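Local coordinates for protein lactaldehyde dehydrogenase (PDB 3PQA) that oxidises lactaldehyde to lactate with NAD, in preference to NADP, as a step in the biosynthesis of coenzyme F420, at residues B[276-281]-B[422-427]; B[395-400]-B[417-422]. All blocks are in the same frame, centred on the assembly; numbering follows the deposited sequence.

Contact 1 (B[276-281]-B[422-427]); sequences ISVGMI and NDSSLF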
loop_
_atom_site.group_PDB
_atom_site.type_symbol
_atom_site.label_atom_id
_atom_site.label_comp_id
_atom_site.label_asym_id
_atom_site.label_seq_id
_atom_site.Cartn_x
_atom_site.Cartn_y
_atom_site.Cartn_z
ATOM N N ILE B 276 -9.062 27.729 1.922
ATOM C CA ILE B 276 -8.168 27.536 3.079
ATOM C C ILE B 276 -7.468 28.822 3.581
ATOM O O ILE B 276 -6.531 28.757 4.390
ATOM C CB ILE B 276 -7.133 26.397 2.835
ATOM C CG1 ILE B 276 -6.409 26.580 1.501
ATOM C CG2 ILE B 276 -7.820 25.031 2.914
ATOM C CD1 ILE B 276 -5.331 25.524 1.239
ATOM N N SER B 277 -7.941 29.976 3.103
ATOM C CA SER B 277 -7.511 31.284 3.611
ATOM C C SER B 277 -7.697 31.393 5.119
ATOM O O SER B 277 -8.579 30.758 5.708
ATOM C CB SER B 277 -8.321 32.422 2.955
ATOM O OG SER B 277 -8.050 32.513 1.569
ATOM N N VAL B 278 -6.829 32.177 5.745
ATOM C CA VAL B 278 -6.900 32.418 7.174
ATOM C C VAL B 278 -8.257 33.068 7.479
ATOM O O VAL B 278 -8.595 34.111 6.903
ATOM C CB VAL B 278 -5.749 33.355 7.619
ATOM C CG1 VAL B 278 -5.949 33.868 9.070
ATOM C CG2 VAL B 278 -4.386 32.645 7.446
ATOM N N GLY B 279 -9.014 32.440 8.380
ATOM C CA GLY B 279 -10.345 32.920 8.794
ATOM C C GLY B 279 -10.327 33.617 10.140
ATOM O O GLY B 279 -11.151 34.511 10.401
ATOM N N MET B 280 -9.430 33.187 11.019
ATOM C CA MET B 280 -9.237 33.868 12.311
ATOM C C MET B 280 -7.851 33.542 12.823
ATOM O O MET B 280 -7.293 32.489 12.489
ATOM C CB MET B 280 -10.339 33.474 13.336
ATOM C CG MET B 280 -10.355 32.013 13.842
ATOM S SD MET B 280 -11.711 31.604 15.016
ATOM C CE MET B 280 -12.735 30.493 14.016
ATOM N N ILE B 281 -7.275 34.456 13.597
ATOM C CA ILE B 281 -5.985 34.186 14.245
ATOM C C ILE B 281 -6.261 34.217 15.739
ATOM O O ILE B 281 -6.820 35.212 16.236
ATOM C CB ILE B 281 -4.887 35.236 13.873
ATOM C CG1 ILE B 281 -4.635 35.237 12.361
ATOM C CG2 ILE B 281 -3.574 34.987 14.659
ATOM C CD1 ILE B 281 -3.660 36.311 11.882
ATOM N N ASN B 422 3.433 25.329 11.943
ATOM C CA ASN B 422 4.428 26.338 11.559
ATOM C C ASN B 422 4.352 26.870 10.117
ATOM O O ASN B 422 5.303 27.443 9.593
ATOM C CB ASN B 422 5.843 25.895 11.988
ATOM C CG ASN B 422 6.005 25.919 13.498
ATOM O OD1 ASN B 422 5.382 26.741 14.165
ATOM N ND2 ASN B 422 6.828 25.014 14.048
ATOM N N ASP B 423 3.179 26.727 9.508
ATOM C CA ASP B 423 2.809 27.487 8.306
ATOM C C ASP B 423 1.308 27.732 8.447
ATOM O O ASP B 423 0.677 27.109 9.304
ATOM C CB ASP B 423 3.162 26.706 7.025
ATOM C CG ASP B 423 3.152 27.572 5.764
ATOM O OD1 ASP B 423 2.906 28.795 5.842
ATOM O OD2 ASP B 423 3.393 27.003 4.679
ATOM N N SER B 424 0.733 28.642 7.658
ATOM C CA SER B 424 -0.691 28.990 7.829
ATOM C C SER B 424 -1.590 27.899 7.252
ATOM O O SER B 424 -1.118 26.967 6.599
ATOM C CB SER B 424 -1.031 30.329 7.155
ATOM O OG SER B 424 -1.248 30.133 5.764
ATOM N N SER B 425 -2.895 28.054 7.472
ATOM C CA SER B 425 -3.898 27.142 6.922
ATOM C C SER B 425 -3.868 27.069 5.398
ATOM O O SER B 425 -4.345 26.084 4.817
ATOM C CB SER B 425 -5.296 27.541 7.390
ATOM O OG SER B 425 -5.597 28.871 7.022
ATOM N N LEU B 426 -3.315 28.099 4.753
ATOM C CA LEU B 426 -3.284 28.172 3.270
ATOM C C LEU B 426 -2.438 27.085 2.577
ATOM O O LEU B 426 -2.554 26.867 1.353
ATOM C CB LEU B 426 -2.863 29.582 2.824
ATOM C CG LEU B 426 -2.985 29.918 1.346
ATOM C CD1 LEU B 426 -4.439 30.180 0.986
ATOM C CD2 LEU B 426 -2.154 31.140 1.034
ATOM N N PHE B 427 -1.640 26.356 3.340
ATOM C CA PHE B 427 -0.772 25.358 2.737
ATOM C C PHE B 427 -1.529 24.182 2.086
ATOM O O PHE B 427 -2.387 23.568 2.702
ATOM C CB PHE B 427 0.246 24.823 3.746
ATOM C CG PHE B 427 1.189 23.837 3.138
ATOM C CD1 PHE B 427 2.275 24.280 2.393
ATOM C CD2 PHE B 427 0.943 22.467 3.228
ATOM C CE1 PHE B 427 3.137 23.367 1.788
ATOM C CE2 PHE B 427 1.798 21.557 2.620
ATOM C CZ PHE B 427 2.894 22.008 1.898
#
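A single hydrogen bond ties the two segments together: Ser425 OG gives its proton to Ile276 O at 2.8 Å, reaching the oxygen from 30° out of the carbonyl plane. OG lies between the backbone N and the carbonyl carbon of Ser425 (chi1 58°), which swings the hydroxyl toward the 276-281 segment. The same Ile276 O also receives a CA-H...O contact from Leu426 CA at 3.5 Å. Packing is tight where the Ile276 CD1 methyl meets the backbone carbonyl of Leu426, 3.1 Å from its O. The apolar contact proper is Ile276 CG1 with Leu426 CD1 at 4.1 Å; farther on, Val278 CG2 touches Ser424 CB. Cut back to an alanine, Ile276 would probably leave a gap beside the Leu426 carbonyl and take away one apolar neighbour of Leu426 CD1. Within 422-427, Leu426 N donates to Ser424 OG at 3.1 Å; from the neighbouring strand 246-250, Asn248 OD1 supports the bend by accepting from Ser425 N. The Ser425 hydroxyl thus holds the loop that follows strand 418-421 against Ile276, next to Cys275, the probable catalytic cysteine, while the loop itself is shaped by an ST turn at Ser424 and a type I beta turn from Ser424 to Phe427.

Contact 2 (B[395-400]-B[417-422]); sequences LHSAIF and GGVVIN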
loop_
_atom_site.group_PDB
_atom_site.type_symbol
_atom_site.label_atom_id
_atom_site.label_comp_id
_atom_site.label_asym_id
_atom_site.label_seq_id
_atom_site.Cartn_x
_atom_site.Cartn_y
_atom_site.Cartn_z
ATOM N N LEU B 395 -12.272 22.564 7.542
ATOM C CA LEU B 395 -11.324 22.398 6.437
ATOM C C LEU B 395 -9.858 22.378 6.917
ATOM O O LEU B 395 -9.327 21.305 7.196
ATOM C CB LEU B 395 -11.566 23.457 5.352
ATOM C CG LEU B 395 -10.828 23.217 4.032
ATOM C CD1 LEU B 395 -10.977 21.758 3.561
ATOM C CD2 LEU B 395 -11.321 24.169 2.969
ATOM N N HIS B 396 -9.207 23.542 7.035
ATOM C CA HIS B 396 -7.829 23.584 7.542
ATOM C C HIS B 396 -7.691 24.393 8.833
ATOM O O HIS B 396 -8.438 25.338 9.068
ATOM C CB HIS B 396 -6.899 24.154 6.470
ATOM C CG HIS B 396 -6.354 23.128 5.519
ATOM N ND1 HIS B 396 -5.227 23.350 4.759
ATOM C CD2 HIS B 396 -6.769 21.873 5.217
ATOM C CE1 HIS B 396 -4.974 22.282 4.021
ATOM N NE2 HIS B 396 -5.895 21.368 4.286
ATOM N N SER B 397 -6.710 24.013 9.647
ATOM C CA SER B 397 -6.328 24.768 10.822
ATOM C C SER B 397 -4.804 24.827 10.848
ATOM O O SER B 397 -4.135 24.080 10.123
ATOM C CB SER B 397 -6.859 24.075 12.078
ATOM O OG SER B 397 -6.396 22.733 12.153
ATOM N N ALA B 398 -4.255 25.724 11.655
ATOM C CA ALA B 398 -2.795 25.825 11.753
ATOM C C ALA B 398 -2.420 26.191 13.160
ATOM O O ALA B 398 -3.214 26.831 13.872
ATOM C CB ALA B 398 -2.229 26.874 10.766
ATOM N N ILE B 399 -1.215 25.789 13.537
ATOM C CA ILE B 399 -0.636 26.122 14.834
ATOM C C ILE B 399 0.846 26.460 14.692
ATOM O O ILE B 399 1.602 25.748 14.020
ATOM C CB ILE B 399 -0.836 24.984 15.864
ATOM C CG1 ILE B 399 -0.147 25.354 17.181
ATOM C CG2 ILE B 399 -0.310 23.644 15.340
ATOM C CD1 ILE B 399 -0.654 24.630 18.355
ATOM N N PHE B 400 1.247 27.546 15.343
ATOM C CA PHE B 400 2.627 27.979 15.341
ATOM C C PHE B 400 3.143 27.772 16.746
ATOM O O PHE B 400 2.624 28.367 17.698
ATOM C CB PHE B 400 2.719 29.448 14.915
ATOM C CG PHE B 400 2.325 29.677 13.477
ATOM C CD1 PHE B 400 0.987 29.802 13.123
ATOM C CD2 PHE B 400 3.306 29.753 12.484
ATOM C CE1 PHE B 400 0.620 29.989 11.789
ATOM C CE2 PHE B 400 2.954 29.948 11.145
ATOM C CZ PHE B 400 1.605 30.089 10.802
ATOM N N GLY B 417 -9.859 18.710 8.455
ATOM C CA GLY B 417 -9.269 17.849 7.422
ATOM C C GLY B 417 -7.761 18.000 7.261
ATOM O O GLY B 417 -7.075 17.066 6.811
ATOM N N GLY B 418 -7.254 19.186 7.587
ATOM C CA GLY B 418 -5.821 19.445 7.553
ATOM C C GLY B 418 -5.382 20.264 8.752
ATOM O O GLY B 418 -6.074 21.181 9.191
ATOM N N VAL B 419 -4.222 19.912 9.289
ATOM C CA VAL B 419 -3.600 20.690 10.357
ATOM C C VAL B 419 -2.182 21.022 9.934
ATOM O O VAL B 419 -1.354 20.111 9.700
ATOM C CB VAL B 419 -3.524 19.916 11.681
ATOM C CG1 VAL B 419 -2.839 20.785 12.773
ATOM C CG2 VAL B 419 -4.921 19.476 12.126
ATOM N N VAL B 420 -1.886 22.319 9.866
ATOM C CA VAL B 420 -0.563 22.773 9.428
ATOM C C VAL B 420 0.207 23.288 10.651
ATOM O O VAL B 420 -0.306 24.110 11.399
ATOM C CB VAL B 420 -0.683 23.887 8.358
ATOM C CG1 VAL B 420 0.683 24.216 7.728
ATOM C CG2 VAL B 420 -1.676 23.490 7.263
ATOM N N ILE B 421 1.427 22.794 10.846
ATOM C CA ILE B 421 2.260 23.214 11.967
ATOM C C ILE B 421 3.380 24.104 11.426
ATOM O O ILE B 421 4.124 23.708 10.526
ATOM C CB ILE B 421 2.809 21.993 12.755
ATOM C CG1 ILE B 421 1.635 21.265 13.445
ATOM C CG2 ILE B 421 3.895 22.434 13.758
ATOM C CD1 ILE B 421 1.870 19.781 13.747
ATOM N N ASN B 422 3.433 25.329 11.943
ATOM C CA ASN B 422 4.428 26.338 11.559
ATOM C C ASN B 422 4.352 26.870 10.117
ATOM O O ASN B 422 5.303 27.443 9.593
ATOM C CB ASN B 422 5.843 25.895 11.988
ATOM C CG ASN B 422 6.005 25.919 13.498
ATOM O OD1 ASN B 422 5.382 26.741 14.165
ATOM N ND2 ASN B 422 6.828 25.014 14.048
#
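Ser397 bonds through its backbone to both Gly418 and Val420, part of the parallel pairing of strands 396-400 and 418-421 in a beta-alpha-beta unit whose connecting helix is 404-413. Its N donates to Gly418 O at 2.9 Å and its O accepts from Val420 N; the ladder continues with Ile399 N to Val420 O and closes with Asn422 N to Ile399 O at 2.8 Å. On one face the His396 ring lies close against Gly418, with CD2 3.5 Å from Gly418 CA. Farther along that face Ala398 CB packs on Val420 CB. On the other face Ile399 and Ile421 lie side by side, CG2 to CG1 3.6 Å, and Ser397 OG, which makes a weak bond to Gly418 O, sits beside Val419 CG2. Farther out, strand 246-250 pairs with 396-400, and strand 418-421 forms a parallel ladder with a strand of the second subunit, carrying the sheet across the interface. With CG anti to its carbonyl carbon (chi1 -69°), Asn422 brings its amide back to the backbone of the first strand's end: ND2 donates to Thr401 O, and OD1 comes within 3.2 Å of Phe400 CA.

In the fold
Contacts 1 and 2 have centres about 7 Å apart and share Asn422, where strand 418-421 passes into the loop of contact 1. That loop folds back over the face of the sheet bearing His396 and Ala398: Ser425 O lies 2.9 Å from His396 ND1, a probable hydrogen bond, and Asp423 O lies 3.3 Å from Ala398 CB. Ser425 therefore links both contacts, through its hydroxyl to one and its carbonyl to the other. Ile276 and Leu395 also touch, and the side chain of each comes within about 4 Å of that of Cys275, an active-site residue by similarity. Both contacts reach the second subunit, Asp423 through a salt bridge to its Arg122.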